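Local coordinates for protein sulfate adenylyltransferase (Allochromatium vinosum, PDB 4DNX) that catalyses the transfer of the adenylyl group of ATP to sulfate, giving adenosine 5'-phosphosulfate and diphosphate, at residues W192-T200 and R284-I293; Y271-H280 and I294-Y305. All blocks are in the same frame, centred on the assembly; numbering follows the deposited sequence.

Contact 1 (W192-T200 and R284-I293)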
loop_
_atom_site.group_PDB
_atom_site.type_symbol
_atom_site.label_atom_id
_atom_site.label_comp_id
_atom_site.label_asym_id
_atom_site.label_seq_id
_atom_site.Cartn_x
_atom_site.Cartn_y
_atom_site.Cartn_z
ATOM N N TRP A 192 -17.429 5.590 6.637
ATOM C CA TRP A 192 -17.929 6.678 5.786
ATOM C C TRP A 192 -19.069 6.193 4.883
ATOM O O TRP A 192 -18.919 5.133 4.218
ATOM C CB TRP A 192 -16.800 7.211 4.905
ATOM C CG TRP A 192 -15.686 7.886 5.656
ATOM C CD1 TRP A 192 -15.612 8.174 7.014
ATOM C CD2 TRP A 192 -14.492 8.385 5.069
ATOM N NE1 TRP A 192 -14.410 8.807 7.288
ATOM C CE2 TRP A 192 -13.719 8.974 6.112
ATOM C CE3 TRP A 192 -13.984 8.388 3.746
ATOM C CZ2 TRP A 192 -12.455 9.570 5.871
ATOM C CZ3 TRP A 192 -12.712 8.996 3.512
ATOM C CH2 TRP A 192 -11.984 9.570 4.558
ATOM N N GLN A 193 -20.175 6.961 4.862
ATOM C CA GLN A 193 -21.370 6.675 4.039
ATOM C C GLN A 193 -21.451 7.517 2.762
ATOM O O GLN A 193 -21.939 7.055 1.735
ATOM C CB GLN A 193 -22.649 6.967 4.834
ATOM C CG GLN A 193 -22.727 6.350 6.209
ATOM C CD GLN A 193 -23.136 4.910 6.150
ATOM O OE1 GLN A 193 -22.687 4.151 5.285
ATOM N NE2 GLN A 193 -23.987 4.512 7.077
ATOM N N LYS A 194 -20.978 8.765 2.847
ATOM C CA LYS A 194 -20.867 9.625 1.674
ATOM C C LYS A 194 -19.420 10.080 1.622
ATOM O O LYS A 194 -18.813 10.440 2.649
ATOM C CB LYS A 194 -21.841 10.802 1.747
ATOM C CG LYS A 194 -23.282 10.333 1.507
ATOM C CD LYS A 194 -24.261 11.463 1.693
ATOM C CE LYS A 194 -25.669 11.002 1.293
ATOM N NZ LYS A 194 -26.724 11.939 1.783
ATOM N N ILE A 195 -18.839 10.009 0.432
ATOM C CA ILE A 195 -17.387 10.221 0.283
ATOM C C ILE A 195 -17.134 11.068 -0.964
ATOM O O ILE A 195 -17.562 10.679 -2.067
ATOM C CB ILE A 195 -16.631 8.839 0.099
ATOM C CG1 ILE A 195 -16.962 7.876 1.270
ATOM C CG2 ILE A 195 -15.129 9.063 -0.031
ATOM C CD1 ILE A 195 -18.172 6.989 1.005
ATOM N N VAL A 196 -16.471 12.227 -0.800
ATOM C CA VAL A 196 -16.095 13.079 -1.957
ATOM C C VAL A 196 -14.713 12.671 -2.455
ATOM O O VAL A 196 -13.833 12.403 -1.641
ATOM C CB VAL A 196 -16.027 14.549 -1.487
ATOM C CG1 VAL A 196 -15.421 15.469 -2.588
ATOM C CG2 VAL A 196 -17.417 15.040 -1.039
ATOM N N ALA A 197 -14.487 12.597 -3.776
ATOM C CA ALA A 197 -13.130 12.329 -4.284
ATOM C C ALA A 197 -12.607 13.608 -4.946
ATOM O O ALA A 197 -13.401 14.341 -5.624
ATOM C CB ALA A 197 -13.189 11.176 -5.342
ATOM N N PHE A 198 -11.318 13.880 -4.753
ATOM C CA PHE A 198 -10.652 15.052 -5.328
ATOM C C PHE A 198 -9.321 14.614 -5.907
ATOM O O PHE A 198 -8.509 14.078 -5.175
ATOM C CB PHE A 198 -10.408 16.140 -4.235
ATOM C CG PHE A 198 -9.660 17.366 -4.750
ATOM C CD1 PHE A 198 -10.307 18.268 -5.599
ATOM C CD2 PHE A 198 -8.316 17.586 -4.396
ATOM C CE1 PHE A 198 -9.609 19.414 -6.084
ATOM C CE2 PHE A 198 -7.624 18.756 -4.884
ATOM C CZ PHE A 198 -8.283 19.609 -5.694
ATOM N N GLN A 199 -9.082 14.911 -7.196
ATOM C CA GLN A 199 -7.811 14.566 -7.852
ATOM C C GLN A 199 -6.813 15.728 -7.746
ATOM O O GLN A 199 -7.179 16.886 -7.974
ATOM C CB GLN A 199 -8.062 14.271 -9.356
ATOM C CG GLN A 199 -6.782 13.977 -10.133
ATOM C CD GLN A 199 -7.043 13.409 -11.525
ATOM O OE1 GLN A 199 -7.959 12.607 -11.721
ATOM N NE2 GLN A 199 -6.240 13.844 -12.506
ATOM N N THR A 200 -5.549 15.428 -7.470
ATOM C CA THR A 200 -4.514 16.472 -7.589
ATOM C C THR A 200 -3.182 15.840 -7.918
ATOM O O THR A 200 -3.014 14.661 -7.696
ATOM C CB THR A 200 -4.371 17.307 -6.288
ATOM O OG1 THR A 200 -3.528 18.446 -6.569
ATOM C CG2 THR A 200 -3.802 16.472 -5.155
ATOM N N ARG A 284 -13.656 6.367 -10.038
ATOM C CA ARG A 284 -13.900 6.851 -8.683
ATOM C C ARG A 284 -15.103 6.151 -8.082
ATOM O O ARG A 284 -15.166 5.937 -6.858
ATOM C CB ARG A 284 -14.057 8.381 -8.657
ATOM C CG ARG A 284 -12.768 9.134 -8.315
ATOM C CD ARG A 284 -11.752 8.898 -9.294
ATOM N NE ARG A 284 -10.399 9.492 -9.107
ATOM C CZ ARG A 284 -9.807 10.419 -9.871
ATOM N NH1 ARG A 284 -10.467 11.091 -10.812
ATOM N NH2 ARG A 284 -8.505 10.681 -9.697
ATOM N N GLN A 285 -16.093 5.816 -8.896
ATOM C CA GLN A 285 -17.228 5.024 -8.366
ATOM C C GLN A 285 -16.704 3.653 -7.980
ATOM O O GLN A 285 -17.067 3.122 -6.905
ATOM C CB GLN A 285 -18.376 4.919 -9.381
ATOM C CG GLN A 285 -19.579 4.128 -8.804
ATOM C CD GLN A 285 -20.789 4.097 -9.725
ATOM O OE1 GLN A 285 -21.124 5.094 -10.381
ATOM N NE2 GLN A 285 -21.498 2.961 -9.728
ATOM N N ASN A 286 -15.857 3.067 -8.839
ATOM C CA ASN A 286 -15.277 1.751 -8.481
ATOM C C ASN A 286 -14.505 1.711 -7.142
ATOM O O ASN A 286 -14.595 0.745 -6.409
ATOM C CB ASN A 286 -14.414 1.193 -9.630
ATOM C CG ASN A 286 -15.252 0.477 -10.657
ATOM O OD1 ASN A 286 -16.370 0.046 -10.363
ATOM N ND2 ASN A 286 -14.704 0.298 -11.855
ATOM N N MET A 287 -13.793 2.788 -6.827
ATOM C CA MET A 287 -13.048 2.876 -5.577
ATOM C C MET A 287 -13.964 3.190 -4.360
ATOM O O MET A 287 -13.519 2.996 -3.226
ATOM C CB MET A 287 -11.862 3.835 -5.727
ATOM C CG MET A 287 -12.222 5.238 -5.383
ATOM S SD MET A 287 -10.818 6.320 -5.797
ATOM C CE MET A 287 -11.453 7.862 -5.067
ATOM N N GLY A 288 -15.257 3.546 -4.587
ATOM C CA GLY A 288 -16.204 3.701 -3.487
ATOM C C GLY A 288 -16.644 5.137 -3.193
ATOM O O GLY A 288 -17.390 5.372 -2.227
ATOM N N ALA A 289 -16.178 6.088 -4.003
ATOM C CA ALA A 289 -16.604 7.484 -3.814
ATOM C C ALA A 289 -18.039 7.654 -4.288
ATOM O O ALA A 289 -18.451 7.031 -5.292
ATOM C CB ALA A 289 -15.682 8.452 -4.553
ATOM N N THR A 290 -18.790 8.501 -3.580
ATOM C CA THR A 290 -20.167 8.791 -3.932
ATOM C C THR A 290 -20.308 10.102 -4.713
ATOM O O THR A 290 -21.353 10.332 -5.356
ATOM C CB THR A 290 -21.100 8.821 -2.675
ATOM O OG1 THR A 290 -20.628 9.800 -1.752
ATOM C CG2 THR A 290 -21.168 7.483 -1.960
ATOM N N HIS A 291 -19.296 10.970 -4.609
ATOM C CA HIS A 291 -19.287 12.301 -5.220
ATOM C C HIS A 291 -17.891 12.569 -5.783
ATOM O O HIS A 291 -16.902 12.146 -5.196
ATOM C CB HIS A 291 -19.657 13.348 -4.166
ATOM C CG HIS A 291 -21.069 13.224 -3.701
ATOM N ND1 HIS A 291 -21.464 12.315 -2.733
ATOM C CD2 HIS A 291 -22.196 13.856 -4.101
ATOM C CE1 HIS A 291 -22.767 12.397 -2.556
ATOM N NE2 HIS A 291 -23.237 13.326 -3.372
ATOM N N PHE A 292 -17.804 13.293 -6.884
ATOM C CA PHE A 292 -16.545 13.593 -7.519
ATOM C C PHE A 292 -16.529 15.060 -7.909
ATOM O O PHE A 292 -17.481 15.536 -8.528
ATOM C CB PHE A 292 -16.376 12.729 -8.793
ATOM C CG PHE A 292 -15.136 13.057 -9.592
ATOM C CD1 PHE A 292 -13.907 13.206 -8.977
ATOM C CD2 PHE A 292 -15.211 13.142 -10.983
ATOM C CE1 PHE A 292 -12.729 13.497 -9.731
ATOM C CE2 PHE A 292 -14.079 13.427 -11.733
ATOM C CZ PHE A 292 -12.839 13.600 -11.119
ATOM N N ILE A 293 -15.480 15.776 -7.516
ATOM C CA ILE A 293 -15.397 17.226 -7.787
ATOM C C ILE A 293 -14.836 17.435 -9.209
ATOM O O ILE A 293 -13.730 16.953 -9.539
ATOM C CB ILE A 293 -14.440 17.904 -6.805
ATOM C CG1 ILE A 293 -15.028 17.895 -5.398
ATOM C CG2 ILE A 293 -14.127 19.391 -7.214
ATOM C CD1 ILE A 293 -14.049 18.386 -4.316
HETATM O O HOH W 1 -11.062 16.426 -8.690
#

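Contact 2 (Y271-H280 and I294-Y305)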
loop_
_atom_site.group_PDB
_atom_site.type_symbol
_atom_site.label_atom_id
_atom_site.label_comp_id
_atom_site.label_asym_id
_atom_site.label_seq_id
_atom_site.Cartn_x
_atom_site.Cartn_y
_atom_site.Cartn_z
ATOM N N TYR A 271 -5.401 13.936 -21.492
ATOM C CA TYR A 271 -5.681 15.320 -21.858
ATOM C C TYR A 271 -6.972 15.456 -22.684
ATOM O O TYR A 271 -7.048 16.315 -23.549
ATOM C CB TYR A 271 -4.505 15.953 -22.629
ATOM C CG TYR A 271 -3.165 15.924 -21.903
ATOM C CD1 TYR A 271 -2.794 16.948 -21.030
ATOM C CD2 TYR A 271 -2.258 14.887 -22.131
ATOM C CE1 TYR A 271 -1.539 16.920 -20.372
ATOM C CE2 TYR A 271 -1.030 14.842 -21.478
ATOM C CZ TYR A 271 -0.677 15.850 -20.606
ATOM O OH TYR A 271 0.555 15.781 -19.991
ATOM N N ALA A 272 -7.982 14.641 -22.386
ATOM C CA ALA A 272 -9.190 14.532 -23.227
ATOM C C ALA A 272 -10.411 15.241 -22.651
ATOM O O ALA A 272 -11.552 15.068 -23.126
ATOM C CB ALA A 272 -9.482 13.035 -23.525
ATOM N N GLY A 273 -10.178 16.076 -21.640
ATOM C CA GLY A 273 -11.237 16.987 -21.148
ATOM C C GLY A 273 -12.501 16.238 -20.771
ATOM O O GLY A 273 -12.425 15.280 -19.970
ATOM N N PRO A 274 -13.641 16.652 -21.328
ATOM C CA PRO A 274 -14.931 16.056 -20.954
ATOM C C PRO A 274 -14.949 14.531 -21.079
ATOM O O PRO A 274 -15.469 13.837 -20.189
ATOM C CB PRO A 274 -15.925 16.690 -21.908
ATOM C CG PRO A 274 -15.275 17.969 -22.401
ATOM C CD PRO A 274 -13.790 17.810 -22.241
ATOM N N ARG A 275 -14.405 13.973 -22.163
ATOM C CA ARG A 275 -14.357 12.497 -22.190
ATOM C C ARG A 275 -13.541 11.833 -21.046
ATOM O O ARG A 275 -13.924 10.762 -20.535
ATOM C CB ARG A 275 -13.886 11.970 -23.530
ATOM C CG ARG A 275 -13.986 10.425 -23.623
ATOM C CD ARG A 275 -15.479 9.902 -23.636
ATOM N NE ARG A 275 -16.130 10.255 -24.875
ATOM C CZ ARG A 275 -16.251 9.424 -25.920
ATOM N NH1 ARG A 275 -15.857 8.165 -25.838
ATOM N NH2 ARG A 275 -16.799 9.853 -27.029
ATOM N N GLU A 276 -12.435 12.458 -20.644
ATOM C CA GLU A 276 -11.611 11.921 -19.593
ATOM C C GLU A 276 -12.312 12.093 -18.240
ATOM O O GLU A 276 -12.151 11.250 -17.360
ATOM C CB GLU A 276 -10.232 12.581 -19.592
ATOM C CG GLU A 276 -9.267 11.945 -18.632
ATOM C CD GLU A 276 -7.826 12.288 -18.937
ATOM O OE1 GLU A 276 -7.639 13.327 -19.605
ATOM O OE2 GLU A 276 -6.919 11.526 -18.505
ATOM N N ALA A 277 -13.121 13.164 -18.112
ATOM C CA ALA A 277 -13.884 13.390 -16.879
ATOM C C ALA A 277 -14.857 12.224 -16.640
ATOM O O ALA A 277 -15.060 11.811 -15.489
ATOM C CB ALA A 277 -14.632 14.752 -16.923
ATOM N N VAL A 278 -15.450 11.679 -17.710
ATOM C CA VAL A 278 -16.327 10.519 -17.548
ATOM C C VAL A 278 -15.533 9.284 -17.069
ATOM O O VAL A 278 -16.017 8.503 -16.201
ATOM C CB VAL A 278 -17.105 10.204 -18.854
ATOM C CG1 VAL A 278 -18.016 9.002 -18.641
ATOM C CG2 VAL A 278 -17.924 11.470 -19.251
ATOM N N LEU A 279 -14.357 9.081 -17.656
ATOM C CA LEU A 279 -13.482 7.996 -17.194
ATOM C C LEU A 279 -13.131 8.152 -15.702
ATOM O O LEU A 279 -13.195 7.172 -14.927
ATOM C CB LEU A 279 -12.207 7.969 -18.038
ATOM C CG LEU A 279 -11.283 6.812 -17.682
ATOM C CD1 LEU A 279 -11.981 5.453 -17.975
ATOM C CD2 LEU A 279 -9.958 6.954 -18.490
ATOM N N HIS A 280 -12.768 9.387 -15.305
ATOM C CA HIS A 280 -12.503 9.728 -13.886
ATOM C C HIS A 280 -13.662 9.380 -12.977
ATOM O O HIS A 280 -13.432 8.771 -11.941
ATOM C CB HIS A 280 -12.204 11.209 -13.745
ATOM C CG HIS A 280 -10.867 11.619 -14.266
ATOM N ND1 HIS A 280 -10.509 12.955 -14.379
ATOM C CD2 HIS A 280 -9.809 10.899 -14.708
ATOM C CE1 HIS A 280 -9.273 13.029 -14.858
ATOM N NE2 HIS A 280 -8.824 11.795 -15.061
ATOM N N ILE A 294 -15.566 18.210 -10.000
ATOM C CA ILE A 294 -15.136 18.608 -11.364
ATOM C C ILE A 294 -15.282 20.128 -11.425
ATOM O O ILE A 294 -16.372 20.654 -11.300
ATOM C CB ILE A 294 -16.043 17.956 -12.448
ATOM C CG1 ILE A 294 -15.929 16.428 -12.353
ATOM C CG2 ILE A 294 -15.730 18.509 -13.926
ATOM C CD1 ILE A 294 -16.569 15.653 -13.489
ATOM N N GLY A 295 -14.163 20.806 -11.604
ATOM C CA GLY A 295 -14.127 22.267 -11.764
ATOM C C GLY A 295 -14.025 22.736 -13.209
ATOM O O GLY A 295 -14.345 21.994 -14.136
ATOM N N ARG A 296 -13.545 23.962 -13.409
ATOM C CA ARG A 296 -13.378 24.549 -14.744
ATOM C C ARG A 296 -12.236 23.882 -15.487
ATOM O O ARG A 296 -11.177 23.613 -14.890
ATOM C CB ARG A 296 -13.074 26.031 -14.555
ATOM C CG ARG A 296 -12.942 26.846 -15.813
ATOM C CD ARG A 296 -12.614 28.296 -15.450
ATOM N NE ARG A 296 -13.766 28.976 -14.872
ATOM C CZ ARG A 296 -14.590 29.776 -15.545
ATOM N NH1 ARG A 296 -14.404 30.013 -16.836
ATOM N NH2 ARG A 296 -15.607 30.343 -14.924
ATOM N N ASP A 297 -12.449 23.593 -16.780
ATOM C CA ASP A 297 -11.417 23.019 -17.636
ATOM C C ASP A 297 -10.852 21.705 -17.147
ATOM O O ASP A 297 -9.687 21.391 -17.342
ATOM C CB ASP A 297 -10.318 24.063 -17.904
ATOM C CG ASP A 297 -10.827 25.225 -18.772
ATOM O OD1 ASP A 297 -10.729 26.415 -18.349
ATOM O OD2 ASP A 297 -11.354 24.944 -19.892
ATOM N N HIS A 298 -11.686 20.907 -16.478
ATOM C CA HIS A 298 -11.221 19.653 -15.935
ATOM C C HIS A 298 -10.591 18.753 -17.006
ATOM O O HIS A 298 -11.209 18.543 -18.044
ATOM C CB HIS A 298 -12.386 18.951 -15.232
ATOM C CG HIS A 298 -11.985 17.697 -14.517
ATOM N ND1 HIS A 298 -11.571 17.692 -13.200
ATOM C CD2 HIS A 298 -11.908 16.413 -14.944
ATOM C CE1 HIS A 298 -11.290 16.447 -12.835
ATOM N NE2 HIS A 298 -11.470 15.657 -13.881
ATOM N N ALA A 299 -9.378 18.263 -16.724
ATOM C CA ALA A 299 -8.604 17.352 -17.608
ATOM C C ALA A 299 -8.311 17.943 -18.999
ATOM O O ALA A 299 -8.007 17.199 -19.949
ATOM C CB ALA A 299 -9.326 16.001 -17.740
ATOM N N GLY A 300 -8.374 19.258 -19.106
ATOM C CA GLY A 300 -8.232 19.956 -20.397
ATOM C C GLY A 300 -6.795 20.227 -20.804
ATOM O O GLY A 300 -5.848 19.954 -20.048
ATOM N N VAL A 301 -6.657 20.698 -22.033
ATOM C CA VAL A 301 -5.382 21.168 -22.606
ATOM C C VAL A 301 -5.741 22.186 -23.671
ATOM O O VAL A 301 -6.827 22.107 -24.263
ATOM C CB VAL A 301 -4.544 19.971 -23.180
ATOM C CG1 VAL A 301 -5.232 19.295 -24.339
ATOM C CG2 VAL A 301 -3.125 20.386 -23.523
ATOM N N GLY A 302 -4.854 23.161 -23.898
ATOM C CA GLY A 302 -5.015 24.125 -24.994
ATOM C C GLY A 302 -6.373 24.805 -24.956
ATOM O O GLY A 302 -6.878 25.139 -23.875
ATOM N N ASP A 303 -6.999 24.936 -26.122
ATOM C CA ASP A 303 -8.280 25.623 -26.228
ATOM C C ASP A 303 -9.404 24.748 -26.790
ATOM O O ASP A 303 -10.390 25.255 -27.298
ATOM C CB ASP A 303 -8.108 26.912 -27.067
ATOM C CG ASP A 303 -8.565 28.145 -26.328
ATOM O OD1 ASP A 303 -8.348 28.225 -25.087
ATOM O OD2 ASP A 303 -9.150 29.039 -26.988
ATOM N N TYR A 304 -9.262 23.428 -26.694
ATOM C CA TYR A 304 -10.180 22.517 -27.372
ATOM C C TYR A 304 -11.553 22.398 -26.734
ATOM O O TYR A 304 -12.507 22.096 -27.433
ATOM C CB TYR A 304 -9.583 21.108 -27.492
ATOM C CG TYR A 304 -8.249 21.111 -28.153
ATOM C CD1 TYR A 304 -8.138 21.243 -29.548
ATOM C CD2 TYR A 304 -7.087 21.019 -27.396
ATOM C CE1 TYR A 304 -6.904 21.266 -30.151
ATOM C CE2 TYR A 304 -5.827 21.044 -28.001
ATOM C CZ TYR A 304 -5.753 21.151 -29.370
ATOM O OH TYR A 304 -4.522 21.170 -29.986
ATOM N N TYR A 305 -11.648 22.618 -25.422
ATOM C CA TYR A 305 -12.884 22.382 -24.690
ATOM C C TYR A 305 -13.442 23.649 -24.024
ATOM O O TYR A 305 -12.706 24.562 -23.647
ATOM C CB TYR A 305 -12.677 21.270 -23.639
ATOM C CG TYR A 305 -11.852 20.111 -24.161
ATOM C CD1 TYR A 305 -12.301 19.335 -25.245
ATOM C CD2 TYR A 305 -10.604 19.821 -23.616
ATOM C CE1 TYR A 305 -11.535 18.268 -25.755
ATOM C CE2 TYR A 305 -9.829 18.743 -24.122
ATOM C CZ TYR A 305 -10.307 17.997 -25.211
ATOM O OH TYR A 305 -9.557 16.970 -25.711
#

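Contact 1 (W192-T200 and R284-I293)
Val196 pairs with His291 and Ala197 with Phe292, joining the strands in parallel at 28°. Ala197 N reaches His291 O at 2.8 Å, and Ala197 O receives Ile293 N. Before the paired residues, Ile195 O accepts from two successive amides, Thr290 N and His291 N. Thr290 OG1, set between its own N and carbonyl carbon (chi1 58°), takes Ile195 N at 2.8 Å in a nearly straight bond, and the same OG1 shares a hydrogen bond with His291 ND1. Water 1 extends the pairing, accepting from Gln199 N and donating to Ile293 O.

At the C-terminal end of strand 195-200, the extended Gln199 presents OE1 to the end of the Arg284 guanidinium, in its plane, where NH2 (2.8 Å) and NH1 (3.1 Å) both grip the one oxygen; Arg284 NE donates to His227 ND1.

Apolar contacts lie on both faces of the strand pair. Ala197 CB sits among Arg284 CG (3.6 Å), Met287 CE and Ala289 CB, whereas Val196 CG1 meets Ile293 CD1 at 3.7 Å on the other face, beneath helix 206-219. Helix 274-287 ends in a Schellman motif at Gly288 and leads through Gly288-Thr290 into strand 291-294, beside the first strand of a Rossmann-like parallel sheet.

Contact 2 (Y271-H280 and I294-Y305)
Gly273 and Gly300 bring the two backbones within 4.3 Å, CA to CA, and Gly273 N, at the N-cap position of helix 274-287, donates to Ala299 O (3.0 Å) from well above the carbonyl plane.

The Tyr305 ring lies against this helix start. Pro274 CD (3.9 Å from the ring centroid) and Gly273 CA form CH-pi contacts over the same face, while Tyr304 CB covers the opposite one. Tyr305 OH is hydrogen-bonded to Tyr136 O and His143 NE2. Nearby, Tyr271 CB packs on Val301 CG1 at 3.8 Å.

One turn into the helix, Ala277 CB touches both His298 CD2 and Ile294 CD1. The imidazoles of His280 and His298 meet at their edges, planes at 86°, joined by a hydrogen bond between His280 ND1 and His298 NE2 (2.9 Å). The CA-CB bond of His298 does not point at the helix; placing CG anti to the backbone N (chi1 -174°) swings the ring in to it. Glu276 OE1 accepts Ala272 N and OE2 accepts Leu270 N, tying the approach to the helix together.

His298 and Ala299 belong to the Gly-Arg-Asp-His-Ala-Gly motif of ATP sulfurylases (295-300), which in relatives lines the nucleotide site. This loop after strand 291-294 lies across the beginning of helix 274-287, with helix 309-316 touching Pro274, Ala277 and Ile294, and Pro144 of helix 144-149 touching Tyr271 and Val301.

In the fold
Contacts 1 and 2 share helix 274-287, which starts in contact 2 and ends in contact 1; strand 291-294 then runs back toward the loop of contact 2, so their segments alternate along the chain. Their centres are about 18 Å apart, yet side chains bridge them. Phe292 CE2 packs on His280 CB at 3.5 Å and Phe292 CZ on His298 CE1 at 3.7 Å, while Gln199 OE1 lies 3.4 Å from His280 CE1. Gln199 opens the family's Gln-x-Arg-Asn-Pro-x-His signature, and His298 belongs to the motif at 295-300. His280 and Phe292 thus connect two elements that probably border the nucleotide site, although no ligand marks it in this open state.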